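Local coordinates for protein CG14216 (Drosophila melanogaster, PDB 3P9Y) that dephosphorylates phosphoserine in the C-terminal domain of RNA polymerase II and probably acts in RNA processing and termination, at residues A31-N36 with V158-I163; D110-V115 with D121-H126; N174-L179 with I191-L196. The protein carries 2 engineered substitutions. All blocks are in the same frame, centred on the assembly; numbering follows the deposited sequence.

How the contacts relate
All three contacts lie in a fold like that of low-molecular-weight protein tyrosine phosphatases, its four parallel strands extended by the antiparallel strand 192-197, with helices on both faces. Contact 1 joins the end of helix 22-32 to helix 149-167. Contact 2 sets helix 117-128 on strand 111-114. Contact 3 sets helix 172-187 against the edge strand 192-197. Along the chain, contact 2 is nested inside the loop closed by contact 1, and contact 3 follows both. The centre of contact 1 is about 17 Å from each of the others. Contacts 2 and 3 are about 13 Å apart, centre to centre, and touch where Val124 meets Leu196. Val113 and Ile191 both border helix 149-167.

Contact 1 of 3, residues A31-N36 with V158-I163; sequences AKKGFN and VITDMI
Phe35 lays one face of its ring against the CG2 methyl of Ile163. The two side chains run alongside each other, pointing opposite ways. From CB, the CG of Phe35 stands beside the backbone N (chi1 -68°), and the ring leads toward helix 149-167. CD1 is 3.9 Å from Ile163 CG2. CE1 comes closest to the same methyl, at 3.6 Å. At the tip, CZ is 4.0 Å from Ile163 CG2. This is a CH-pi contact: the methyl lies over the face, shifted toward the rim, 23° off the ring normal. It uses the methyl branch of Ile163, while the longer CG1 branch takes CD1 to Val113.

A second, thinner contact lies beside it. The CG of Lys33 touches the CG2 methyl of Thr160 at 4.0 Å, and the two chains lie roughly perpendicular. The Lys33 chain bends at chi2, and its end leads away from the helix. Thr160 OG1 is turned back to the carbonyl O of Ala156, one turn earlier, so the methyl is left to face Lys33.

The backbone turns sharply between these two residues. Gly34, with positive phi, is the C-prime residue of a Schellman motif that ends helix 22-32. Its N bonds to Ala31 O, and Phe35 N bonds to Leu30 O. Leu30 also packs on Phe35, Thr160 and Ile163. The buried contact thus joins the C-terminal end of helix 22-32 to helix 149-167, which rests on strand 111-114 through Ile159, Met162 and Ile163.

Contact 2 of 3, residues D110-V115 with D121-H126; sequences DIIVTV and DLVVMH. With IMD (imidazole), chain I.
Val123 points from helix 117-128 toward strand 111-114 and touches two residues with its two methyls. The tighter contact is with Thr114. The CG2 methyls of Thr114 and Val123 meet tip to tip at 3.6 Å. The looser one is with Ile112, whose CG2 lies 4.1 Å from Val123 CG1. Those two side chains meet at a slant. The torsion of Val123 explains the division: CG1 stands anti to the backbone N (chi1 164°) and goes to Ile112, while CG2 sits beside that N and goes to Thr114. Ile112 and Thr114 are two apart on the strand, so both point to the helix.

Thr114 is divided in its duties. Its methyl packs on Val123. Its OG1, placed between the backbone N and the carbonyl carbon (chi1 58°), is hydrogen-bonded to Asn142 OD1. The buried hydroxyl is therefore satisfied within the sheet by Asn142 of strand 137-142.

The other side of the helix is different. Asp121 is exposed and points away from the strand. An imidazole, probably from the crystallisation liquor, donates N1-H to Asp121 OD1 at 3.1 Å. The N-H...O angle is 157°. Val124 CG1 also touches the imidazole, 3.4 Å from its N3. A polar guest thus sits on the outer side, while the touching atoms on the strand side are methyls.

Around the buried part, Val15 of strand 11-16 touches both Ile112 and Val123. From strand 137-142, Val138 packs on Ile112 and Val140 on Val123. Strand 111-114, helix 117-128 and strand 137-142 form a beta-alpha-beta unit, and Val123 is one of the residues by which its helix rests on the sheet.

Contact 3 of 3, residues N174-L179 with I191-L196; sequences NDIDEL and ILHSVL
His193 sets the CE1 corner of its ring against the CG2 methyl of Ile176, 4.0 Å away. The methyl approaches that corner obliquely. Nearby, Ile176 CD1 is 4.2 Å from NE2 of the same ring.

Asp177 comes to the ring edge. Its OD1 lies near the ring plane, 3.6 Å from His193 ND1. The carboxylate is turned 66° from the ring. A water bridges the two: it donates to Asp177 OD1 at 2.7 Å and is hydrogen-bonded to His193 ND1 at 3.0 Å. The His193 ring reaches the helix because its CG stands anti to the backbone N (chi1 177°). NE2, the other ring nitrogen, is hydrogen-bonded to His139 ND1, so both ring nitrogens are held. A leucine in place of His193 would probably leave the water and His139 without their ring partner and break the water-bridged link to Asp177.

The last helix, 172-187, leads into strand 192-197, which runs antiparallel to strand 137-142. Helix and strand meet through this partly buried patch. The four parallel strands with their flanking helices are the part that resembles low-molecular-weight tyrosine phosphatases, and strand 192-197 adds an antiparallel edge to it.

Contact 1 of 3, residues A31-N36 with V158-I163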
ATOM      1  N   ALA A  31      -9.289   4.755   3.421  1.00 17.45           N
ATOM      2  CA  ALA A  31     -10.280   5.590   2.747  1.00 19.25           C
ATOM      3  C   ALA A  31     -11.590   5.630   3.534  1.00 20.63           C
ATOM      4  O   ALA A  31     -12.224   6.676   3.642  1.00 21.64           O
ATOM      5  CB  ALA A  31     -10.529   5.084   1.337  1.00 18.76           C
ATOM      6  N   LYS A  32     -11.991   4.486   4.078  1.00 20.47           N
ATOM      7  CA  LYS A  32     -13.206   4.406   4.884  1.00 22.51           C
ATOM      8  C   LYS A  32     -13.079   5.194   6.185  1.00 22.86           C
ATOM      9  O   LYS A  32     -14.078   5.661   6.730  1.00 24.79           O
ATOM     10  CB  LYS A  32     -13.550   2.949   5.191  1.00 22.93           C
ATOM     11  CG  LYS A  32     -14.169   2.207   4.022  1.00 25.87           C
ATOM     12  CD  LYS A  32     -14.467   0.760   4.380  1.00 30.02           C
ATOM     13  CE  LYS A  32     -15.227   0.064   3.261  1.00 38.78           C
ATOM     14  NZ  LYS A  32     -15.613  -1.334   3.624  1.00 47.55           N
ATOM     15  N   LYS A  33     -11.855   5.349   6.680  1.00 20.84           N
ATOM     16  CA  LYS A  33     -11.619   6.159   7.876  1.00 22.52           C
ATOM     17  C   LYS A  33     -11.361   7.628   7.531  1.00 22.17           C
ATOM     18  O   LYS A  33     -10.973   8.412   8.390  1.00 23.89           O
ATOM     19  CB  LYS A  33     -10.459   5.602   8.708  1.00 21.66           C
ATOM     20  CG  LYS A  33     -10.681   4.183   9.219  1.00 22.89           C
ATOM     21  CD  LYS A  33     -11.992   4.052   9.978  1.00 25.32           C
ATOM     22  CE  LYS A  33     -12.177   2.649  10.541  1.00 29.06           C
ATOM     23  NZ  LYS A  33     -13.542   2.450  11.123  1.00 31.66           N
ATOM     24  N   GLY A  34     -11.569   7.995   6.271  1.00 22.54           N
ATOM     25  CA  GLY A  34     -11.601   9.396   5.883  1.00 21.98           C
ATOM     26  C   GLY A  34     -10.293   9.994   5.392  1.00 22.04           C
ATOM     27  O   GLY A  34     -10.193  11.210   5.216  1.00 22.13           O
ATOM     28  N   PHE A  35      -9.291   9.156   5.157  1.00 20.00           N
ATOM     29  CA  PHE A  35      -7.994   9.648   4.706  1.00 20.72           C
ATOM     30  C   PHE A  35      -7.899   9.793   3.190  1.00 20.36           C
ATOM     31  O   PHE A  35      -8.541   9.067   2.438  1.00 20.59           O
ATOM     32  CB  PHE A  35      -6.875   8.738   5.220  1.00 19.00           C
ATOM     33  CG  PHE A  35      -6.689   8.811   6.706  1.00 19.81           C
ATOM     34  CD1 PHE A  35      -5.988   9.858   7.272  1.00 18.65           C
ATOM     35  CD2 PHE A  35      -7.237   7.849   7.535  1.00 19.09           C
ATOM     36  CE1 PHE A  35      -5.828   9.938   8.642  1.00 19.82           C
ATOM     37  CE2 PHE A  35      -7.080   7.924   8.904  1.00 20.16           C
ATOM     38  CZ  PHE A  35      -6.373   8.968   9.458  1.00 20.35           C
ATOM     39  N   ASN A  36      -7.098  10.763   2.763  1.00 20.71           N
ATOM     40  CA  ASN A  36      -6.722  10.922   1.365  1.00 20.72           C
ATOM     41  C   ASN A  36      -5.608   9.934   1.044  1.00 19.55           C
ATOM     42  O   ASN A  36      -4.451  10.186   1.357  1.00 18.29           O
ATOM     43  CB  ASN A  36      -6.241  12.354   1.125  1.00 20.34           C
ATOM     44  CG  ASN A  36      -5.715  12.577  -0.288  1.00 22.51           C
ATOM     45  OD1 ASN A  36      -5.798  11.701  -1.147  1.00 22.65           O
ATOM     46  ND2 ASN A  36      -5.170  13.762  -0.527  1.00 23.28           N
ATOM     47  N   VAL A 158      -3.386  -1.940  11.485  1.00 14.87           N
ATOM     48  CA  VAL A 158      -2.194  -1.426  12.156  1.00 15.58           C
ATOM     49  C   VAL A 158      -1.691  -0.153  11.485  1.00 13.39           C
ATOM     50  O   VAL A 158      -1.345   0.819  12.150  1.00 13.55           O
ATOM     51  CB  VAL A 158      -1.055  -2.462  12.160  1.00 15.52           C
ATOM     52  CG1 VAL A 158       0.182  -1.883  12.833  1.00 15.92           C
ATOM     53  CG2 VAL A 158      -1.505  -3.738  12.857  1.00 18.35           C
ATOM     54  N   ILE A 159      -1.640  -0.172  10.164  1.00 14.14           N
ATOM     55  CA  ILE A 159      -1.201   0.981   9.407  1.00 14.10           C
ATOM     56  C   ILE A 159      -2.132   2.152   9.682  1.00 14.56           C
ATOM     57  O   ILE A 159      -1.689   3.293   9.798  1.00 13.94           O
ATOM     58  CB  ILE A 159      -1.179   0.671   7.910  1.00 13.78           C
ATOM     59  CG1 ILE A 159       0.007  -0.244   7.598  1.00 13.08           C
ATOM     60  CG2 ILE A 159      -1.092   1.950   7.093  1.00 13.19           C
ATOM     61  CD1 ILE A 159      -0.032  -0.840   6.211  1.00 14.05           C
ATOM     62  N   THR A 160      -3.425   1.866   9.789  1.00 14.19           N
ATOM     63  CA  THR A 160      -4.405   2.920  10.008  1.00 14.41           C
ATOM     64  C   THR A 160      -4.241   3.525  11.401  1.00 14.32           C
ATOM     65  O   THR A 160      -4.335   4.737  11.560  1.00 14.31           O
ATOM     66  CB  THR A 160      -5.843   2.410   9.814  1.00 14.28           C
ATOM     67  OG1 THR A 160      -6.022   2.003   8.453  1.00 15.07           O
ATOM     68  CG2 THR A 160      -6.844   3.505  10.138  1.00 15.60           C
ATOM     69  N   ASP A 161      -3.992   2.689  12.404  1.00 14.13           N
ATOM     70  CA  ASP A 161      -3.703   3.194  13.744  1.00 15.13           C
ATOM     71  C   ASP A 161      -2.496   4.122  13.711  1.00 15.25           C
ATOM     72  O   ASP A 161      -2.478   5.158  14.377  1.00 14.53           O
ATOM     73  CB  ASP A 161      -3.429   2.052  14.720  1.00 16.36           C
ATOM     74  CG  ASP A 161      -4.669   1.241  15.037  1.00 17.71           C
ATOM     75  OD1 ASP A 161      -5.790   1.782  14.930  1.00 20.55           O
ATOM     76  OD2 ASP A 161      -4.518   0.060  15.402  1.00 18.23           O
ATOM     77  N   MET A 162      -1.486   3.745  12.935  1.00 14.91           N
ATOM     78  CA  MET A 162      -0.274   4.548  12.843  1.00 16.36           C
ATOM     79  C   MET A 162      -0.563   5.904  12.201  1.00 17.18           C
ATOM     80  O   MET A 162      -0.125   6.937  12.700  1.00 17.45           O
ATOM     81  CB  MET A 162       0.794   3.820  12.037  1.00 16.21           C
ATOM     82  CG  MET A 162       2.094   4.589  11.970  1.00 18.12           C
ATOM     83  SD  MET A 162       3.370   3.753  11.017  1.00 17.59           S
ATOM     84  CE  MET A 162       2.734   3.934   9.351  1.00 16.01           C
ATOM     85  N   ILE A 163      -1.299   5.897  11.092  1.00 16.11           N
ATOM     86  CA  ILE A 163      -1.599   7.131  10.373  1.00 17.96           C
ATOM     87  C   ILE A 163      -2.501   8.023  11.221  1.00 17.21           C
ATOM     88  O   ILE A 163      -2.322   9.231  11.274  1.00 16.72           O
ATOM     89  CB  ILE A 163      -2.278   6.858   9.015  1.00 17.26           C
ATOM     90  CG1 ILE A 163      -1.365   6.024   8.108  1.00 17.00           C
ATOM     91  CG2 ILE A 163      -2.649   8.172   8.336  1.00 17.34           C
ATOM     92  CD1 ILE A 163      -0.127   6.760   7.613  1.00 18.14           C
TER

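Contact 2 of 3, residues D110-V115 with D121-H126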
ATOM      1  N   ASP A 110       2.690  13.269   1.816  1.00 19.80           N
ATOM      2  CA  ASP A 110       3.285  13.614   3.097  1.00 19.77           C
ATOM      3  C   ASP A 110       3.803  12.363   3.788  1.00 18.52           C
ATOM      4  O   ASP A 110       4.796  12.416   4.506  1.00 18.06           O
ATOM      5  CB  ASP A 110       2.258  14.294   4.002  1.00 19.48           C
ATOM      6  CG  ASP A 110       1.689  15.553   3.384  1.00 23.00           C
ATOM      7  OD1 ASP A 110       2.478  16.471   3.073  1.00 23.81           O
ATOM      8  OD2 ASP A 110       0.456  15.619   3.204  1.00 21.45           O
ATOM      9  N   ILE A 111       3.111  11.244   3.586  1.00 17.50           N
ATOM     10  CA  ILE A 111       3.521   9.974   4.182  1.00 16.50           C
ATOM     11  C   ILE A 111       3.369   8.837   3.179  1.00 15.79           C
ATOM     12  O   ILE A 111       2.336   8.708   2.525  1.00 14.68           O
ATOM     13  CB  ILE A 111       2.692   9.632   5.436  1.00 16.21           C
ATOM     14  CG1 ILE A 111       2.809  10.748   6.480  1.00 18.59           C
ATOM     15  CG2 ILE A 111       3.152   8.308   6.027  1.00 16.70           C
ATOM     16  CD1 ILE A 111       2.000  10.496   7.753  1.00 18.43           C
ATOM     17  N   ILE A 112       4.405   8.017   3.064  1.00 14.83           N
ATOM     18  CA  ILE A 112       4.359   6.832   2.222  1.00 14.72           C
ATOM     19  C   ILE A 112       4.618   5.612   3.094  1.00 14.20           C
ATOM     20  O   ILE A 112       5.690   5.474   3.668  1.00 13.87           O
ATOM     21  CB  ILE A 112       5.425   6.897   1.110  1.00 15.03           C
ATOM     22  CG1 ILE A 112       5.233   8.165   0.270  1.00 16.53           C
ATOM     23  CG2 ILE A 112       5.358   5.650   0.237  1.00 14.98           C
ATOM     24  CD1 ILE A 112       6.293   8.364  -0.805  1.00 16.56           C
ATOM     25  N   VAL A 113       3.631   4.734   3.211  1.00 15.05           N
ATOM     26  CA  VAL A 113       3.794   3.514   3.991  1.00 13.65           C
ATOM     27  C   VAL A 113       4.131   2.354   3.052  1.00 13.53           C
ATOM     28  O   VAL A 113       3.460   2.162   2.046  1.00 14.34           O
ATOM     29  CB  VAL A 113       2.507   3.186   4.785  1.00 13.84           C
ATOM     30  CG1 VAL A 113       2.706   1.942   5.642  1.00 12.77           C
ATOM     31  CG2 VAL A 113       2.095   4.380   5.648  1.00 13.35           C
ATOM     32  N   THR A 114       5.178   1.603   3.367  1.00 13.19           N
ATOM     33  CA  THR A 114       5.501   0.387   2.627  1.00 14.42           C
ATOM     34  C   THR A 114       5.267  -0.815   3.529  1.00 13.99           C
ATOM     35  O   THR A 114       5.249  -0.684   4.753  1.00 13.67           O
ATOM     36  CB  THR A 114       6.964   0.383   2.117  1.00 15.15           C
ATOM     37  OG1 THR A 114       7.866   0.512   3.224  1.00 14.28           O
ATOM     38  CG2 THR A 114       7.192   1.527   1.142  1.00 15.13           C
ATOM     39  N   VAL A 115       5.084  -1.985   2.927  1.00 14.73           N
ATOM     40  CA  VAL A 115       4.632  -3.157   3.673  1.00 15.90           C
ATOM     41  C   VAL A 115       5.697  -4.252   3.780  1.00 17.35           C
ATOM     42  O   VAL A 115       5.429  -5.340   4.285  1.00 17.50           O
ATOM     43  CB  VAL A 115       3.333  -3.731   3.067  1.00 15.17           C
ATOM     44  CG1 VAL A 115       2.235  -2.687   3.117  1.00 15.35           C
ATOM     45  CG2 VAL A 115       3.558  -4.194   1.636  1.00 16.02           C
ATOM     46  N   ASP A 121      12.867  -0.188   0.301  1.00 19.11           N
ATOM     47  CA  ASP A 121      14.120   0.149  -0.367  1.00 21.71           C
ATOM     48  C   ASP A 121      13.902   0.671  -1.779  1.00 21.75           C
ATOM     49  O   ASP A 121      14.564   1.612  -2.198  1.00 22.63           O
ATOM     50  CB  ASP A 121      15.039  -1.069  -0.415  1.00 22.94           C
ATOM     51  CG  ASP A 121      15.657  -1.379   0.927  1.00 22.95           C
ATOM     52  OD1 ASP A 121      15.692  -0.479   1.788  1.00 23.21           O
ATOM     53  OD2 ASP A 121      16.102  -2.521   1.125  1.00 23.00           O
ATOM     54  N   LEU A 122      12.987   0.053  -2.514  1.00 20.65           N
ATOM     55  CA  LEU A 122      12.708   0.481  -3.879  1.00 21.75           C
ATOM     56  C   LEU A 122      12.103   1.882  -3.875  1.00 21.86           C
ATOM     57  O   LEU A 122      12.437   2.718  -4.716  1.00 21.76           O
ATOM     58  CB  LEU A 122      11.769  -0.511  -4.572  1.00 21.62           C
ATOM     59  CG  LEU A 122      12.414  -1.858  -4.916  1.00 22.52           C
ATOM     60  CD1 LEU A 122      11.372  -2.879  -5.338  1.00 22.93           C
ATOM     61  CD2 LEU A 122      13.467  -1.684  -6.013  1.00 24.53           C
ATOM     62  N   VAL A 123      11.218   2.135  -2.917  1.00 20.07           N
ATOM     63  CA  VAL A 123      10.592   3.437  -2.781  1.00 19.03           C
ATOM     64  C   VAL A 123      11.646   4.492  -2.460  1.00 21.54           C
ATOM     65  O   VAL A 123      11.672   5.554  -3.073  1.00 21.25           O
ATOM     66  CB  VAL A 123       9.511   3.425  -1.673  1.00 19.56           C
ATOM     67  CG1 VAL A 123       9.135   4.839  -1.273  1.00 17.27           C
ATOM     68  CG2 VAL A 123       8.278   2.638  -2.132  1.00 17.66           C
ATOM     69  N   VAL A 124      12.518   4.190  -1.503  1.00 20.45           N
ATOM     70  CA  VAL A 124      13.528   5.148  -1.068  1.00 22.80           C
ATOM     71  C   VAL A 124      14.544   5.391  -2.183  1.00 25.07           C
ATOM     72  O   VAL A 124      14.926   6.527  -2.451  1.00 25.76           O
ATOM     73  CB  VAL A 124      14.238   4.672   0.216  1.00 22.88           C
ATOM     74  CG1 VAL A 124      15.446   5.543   0.528  1.00 25.01           C
ATOM     75  CG2 VAL A 124      13.262   4.674   1.393  1.00 19.00           C
ATOM     76  N   MET A 125      14.959   4.317  -2.849  1.00 24.06           N
ATOM     77  CA  MET A 125      15.903   4.421  -3.950  1.00 27.29           C
ATOM     78  C   MET A 125      15.314   5.308  -5.037  1.00 27.65           C
ATOM     79  O   MET A 125      15.990   6.186  -5.565  1.00 30.21           O
ATOM     80  CB  MET A 125      16.233   3.036  -4.514  1.00 27.22           C
ATOM     81  CG  MET A 125      17.327   3.049  -5.568  1.00 31.44           C
ATOM     82  SD  MET A 125      17.902   1.400  -6.021  1.00 38.67           S
ATOM     83  CE  MET A 125      16.498   0.771  -6.940  1.00 31.88           C
ATOM     84  N   HIS A 126      14.042   5.092  -5.353  1.00 26.07           N
ATOM     85  CA  HIS A 126      13.385   5.856  -6.406  1.00 26.80           C
ATOM     86  C   HIS A 126      13.305   7.335  -6.047  1.00 28.91           C
ATOM     87  O   HIS A 126      13.547   8.200  -6.890  1.00 28.95           O
ATOM     88  CB  HIS A 126      11.983   5.316  -6.683  1.00 25.09           C
ATOM     89  CG  HIS A 126      11.232   6.119  -7.697  1.00 26.32           C
ATOM     90  ND1 HIS A 126      11.417   5.961  -9.052  1.00 26.64           N
ATOM     91  CD2 HIS A 126      10.322   7.109  -7.552  1.00 27.31           C
ATOM     92  CE1 HIS A 126      10.642   6.813  -9.701  1.00 27.93           C
ATOM     93  NE2 HIS A 126       9.968   7.521  -8.815  1.00 28.43           N
TER
HETATM   94  N1  IMD I 196      17.480   1.920   1.093  1.00 29.97           N
HETATM   95  C2  IMD I 196      17.191   2.378  -0.145  1.00 27.99           C
HETATM   96  N3  IMD I 196      17.936   3.482  -0.380  1.00 31.82           N
HETATM   97  C4  IMD I 196      18.698   3.720   0.709  1.00 32.21           C
HETATM   98  C5  IMD I 196      18.412   2.733   1.640  1.00 31.73           C

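Contact 3 of 3, residues N174-L179 with I191-L196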
ATOM      1  N   ASN A 174       8.400  17.582  13.562  1.00 21.85           N
ATOM      2  CA  ASN A 174       9.094  17.638  14.847  1.00 22.64           C
ATOM      3  C   ASN A 174       8.563  16.631  15.866  1.00 21.48           C
ATOM      4  O   ASN A 174       9.178  16.428  16.912  1.00 22.22           O
ATOM      5  CB  ASN A 174       9.011  19.052  15.438  1.00 24.26           C
ATOM      6  CG  ASN A 174       9.772  20.079  14.609  1.00 28.05           C
ATOM      7  OD1 ASN A 174      10.761  19.755  13.947  1.00 28.63           O
ATOM      8  ND2 ASN A 174       9.313  21.323  14.644  1.00 26.30           N
ATOM      9  N   ASP A 175       7.421  16.015  15.566  1.00 20.21           N
ATOM     10  CA  ASP A 175       6.798  15.043  16.467  1.00 19.83           C
ATOM     11  C   ASP A 175       7.052  13.603  16.037  1.00 17.80           C
ATOM     12  O   ASP A 175       6.991  12.687  16.851  1.00 16.79           O
ATOM     13  CB  ASP A 175       5.275  15.236  16.495  1.00 20.63           C
ATOM     14  CG  ASP A 175       4.837  16.397  17.365  1.00 22.37           C
ATOM     15  OD1 ASP A 175       5.693  17.014  18.025  1.00 22.44           O
ATOM     16  OD2 ASP A 175       3.624  16.687  17.386  1.00 23.30           O
ATOM     17  N   ILE A 176       7.314  13.398  14.754  1.00 16.63           N
ATOM     18  CA  ILE A 176       7.176  12.070  14.180  1.00 16.21           C
ATOM     19  C   ILE A 176       8.186  11.076  14.752  1.00 16.37           C
ATOM     20  O   ILE A 176       7.839   9.931  14.989  1.00 14.63           O
ATOM     21  CB  ILE A 176       7.253  12.094  12.650  1.00 17.01           C
ATOM     22  CG1 ILE A 176       6.788  10.745  12.088  1.00 17.19           C
ATOM     23  CG2 ILE A 176       8.660  12.437  12.195  1.00 17.86           C
ATOM     24  CD1 ILE A 176       6.650  10.722  10.574  1.00 17.09           C
ATOM     25  N   ASP A 177       9.420  11.506  14.989  1.00 16.35           N
ATOM     26  CA  ASP A 177      10.419  10.598  15.543  1.00 17.53           C
ATOM     27  C   ASP A 177       9.923  10.025  16.868  1.00 16.91           C
ATOM     28  O   ASP A 177       9.976   8.818  17.087  1.00 14.66           O
ATOM     29  CB  ASP A 177      11.766  11.305  15.737  1.00 19.36           C
ATOM     30  CG  ASP A 177      12.490  11.554  14.421  1.00 20.71           C
ATOM     31  OD1 ASP A 177      12.240  10.815  13.449  1.00 19.91           O
ATOM     32  OD2 ASP A 177      13.316  12.489  14.356  1.00 26.70           O
ATOM     33  N   GLU A 178       9.434  10.888  17.751  1.00 16.50           N
ATOM     34  CA  GLU A 178       8.982  10.432  19.055  1.00 17.94           C
ATOM     35  C   GLU A 178       7.730   9.564  18.927  1.00 16.32           C
ATOM     36  O   GLU A 178       7.581   8.597  19.661  1.00 14.44           O
ATOM     37  CB  GLU A 178       8.725  11.610  20.001  1.00 20.05           C
ATOM     38  CG  GLU A 178      10.001  12.290  20.505  1.00 23.46           C
ATOM     39  CD  GLU A 178       9.736  13.277  21.637  1.00 31.33           C
ATOM     40  OE1 GLU A 178       8.550  13.562  21.922  1.00 31.10           O
ATOM     41  OE2 GLU A 178      10.714  13.768  22.246  1.00 36.84           O
ATOM     42  N   LEU A 179       6.840   9.909  17.997  1.00 15.72           N
ATOM     43  CA  LEU A 179       5.605   9.145  17.801  1.00 15.96           C
ATOM     44  C   LEU A 179       5.906   7.745  17.265  1.00 14.74           C
ATOM     45  O   LEU A 179       5.253   6.778  17.640  1.00 13.77           O
ATOM     46  CB  LEU A 179       4.656   9.867  16.843  1.00 16.06           C
ATOM     47  CG  LEU A 179       4.044  11.175  17.350  1.00 18.70           C
ATOM     48  CD1 LEU A 179       3.269  11.847  16.233  1.00 17.25           C
ATOM     49  CD2 LEU A 179       3.153  10.928  18.572  1.00 20.41           C
ATOM     50  N   ILE A 191       9.372  -0.026  12.972  1.00 14.06           N
ATOM     51  CA  ILE A 191       9.045   0.820  11.844  1.00 14.27           C
ATOM     52  C   ILE A 191      10.342   1.352  11.254  1.00 15.17           C
ATOM     53  O   ILE A 191      11.176   1.897  11.980  1.00 16.05           O
ATOM     54  CB  ILE A 191       8.176   2.010  12.284  1.00 14.29           C
ATOM     55  CG1 ILE A 191       6.852   1.514  12.877  1.00 14.26           C
ATOM     56  CG2 ILE A 191       7.914   2.950  11.105  1.00 14.69           C
ATOM     57  CD1 ILE A 191       5.975   2.625  13.399  1.00 16.10           C
ATOM     58  N   LEU A 192      10.530   1.180   9.949  1.00 13.60           N
ATOM     59  CA  LEU A 192      11.667   1.791   9.271  1.00 15.60           C
ATOM     60  C   LEU A 192      11.231   3.182   8.830  1.00 16.37           C
ATOM     61  O   LEU A 192      10.120   3.355   8.331  1.00 15.11           O
ATOM     62  CB  LEU A 192      12.104   0.963   8.056  1.00 14.93           C
ATOM     63  CG  LEU A 192      12.269  -0.543   8.281  1.00 16.10           C
ATOM     64  CD1 LEU A 192      12.677  -1.228   6.986  1.00 16.15           C
ATOM     65  CD2 LEU A 192      13.289  -0.831   9.383  1.00 15.97           C
ATOM     66  N   HIS A 193      12.097   4.170   9.013  1.00 15.98           N
ATOM     67  CA  HIS A 193      11.737   5.546   8.705  1.00 15.82           C
ATOM     68  C   HIS A 193      12.842   6.282   7.959  1.00 17.67           C
ATOM     69  O   HIS A 193      14.009   6.232   8.350  1.00 16.65           O
ATOM     70  CB  HIS A 193      11.404   6.305   9.983  1.00 15.71           C
ATOM     71  CG  HIS A 193      11.088   7.751   9.756  1.00 16.87           C
ATOM     72  ND1 HIS A 193      11.488   8.749  10.618  1.00 17.25           N
ATOM     73  CD2 HIS A 193      10.407   8.364   8.761  1.00 16.31           C
ATOM     74  CE1 HIS A 193      11.063   9.914  10.165  1.00 17.12           C
ATOM     75  NE2 HIS A 193      10.407   9.709   9.038  1.00 16.34           N
ATOM     76  N   SER A 194      12.460   6.952   6.876  1.00 16.83           N
ATOM     77  CA  SER A 194      13.360   7.846   6.162  1.00 19.03           C
ATOM     78  C   SER A 194      12.616   9.130   5.844  1.00 20.12           C
ATOM     79  O   SER A 194      11.413   9.107   5.579  1.00 17.87           O
ATOM     80  CB  SER A 194      13.844   7.207   4.860  1.00 18.90           C
ATOM     81  OG  SER A 194      14.641   6.068   5.118  1.00 17.92           O
ATOM     82  N   VAL A 195      13.331  10.249   5.884  1.00 19.61           N
ATOM     83  CA  VAL A 195      12.787  11.513   5.413  1.00 20.79           C
ATOM     84  C   VAL A 195      13.417  11.853   4.073  1.00 22.14           C
ATOM     85  O   VAL A 195      14.632  12.017   3.975  1.00 22.08           O
ATOM     86  CB  VAL A 195      13.071  12.662   6.391  1.00 21.03           C
ATOM     87  CG1 VAL A 195      12.346  13.918   5.943  1.00 22.75           C
ATOM     88  CG2 VAL A 195      12.656  12.277   7.805  1.00 20.78           C
ATOM     89  N   LEU A 196      12.590  11.951   3.041  1.00 22.26           N
ATOM     90  CA  LEU A 196      13.059  12.339   1.719  1.00 23.30           C
ATOM     91  C   LEU A 196      12.408  13.657   1.327  1.00 25.56           C
ATOM     92  O   LEU A 196      11.609  14.206   2.081  1.00 25.86           O
ATOM     93  CB  LEU A 196      12.738  11.244   0.710  1.00 23.77           C
ATOM     94  CG  LEU A 196      13.409   9.918   1.072  1.00 25.54           C
ATOM     95  CD1 LEU A 196      12.721   8.746   0.401  1.00 25.52           C
ATOM     96  CD2 LEU A 196      14.887   9.961   0.711  1.00 26.73           C
TER
HETATM   97  O   HOH W   1      12.637   8.152  13.359  1.00 20.29           O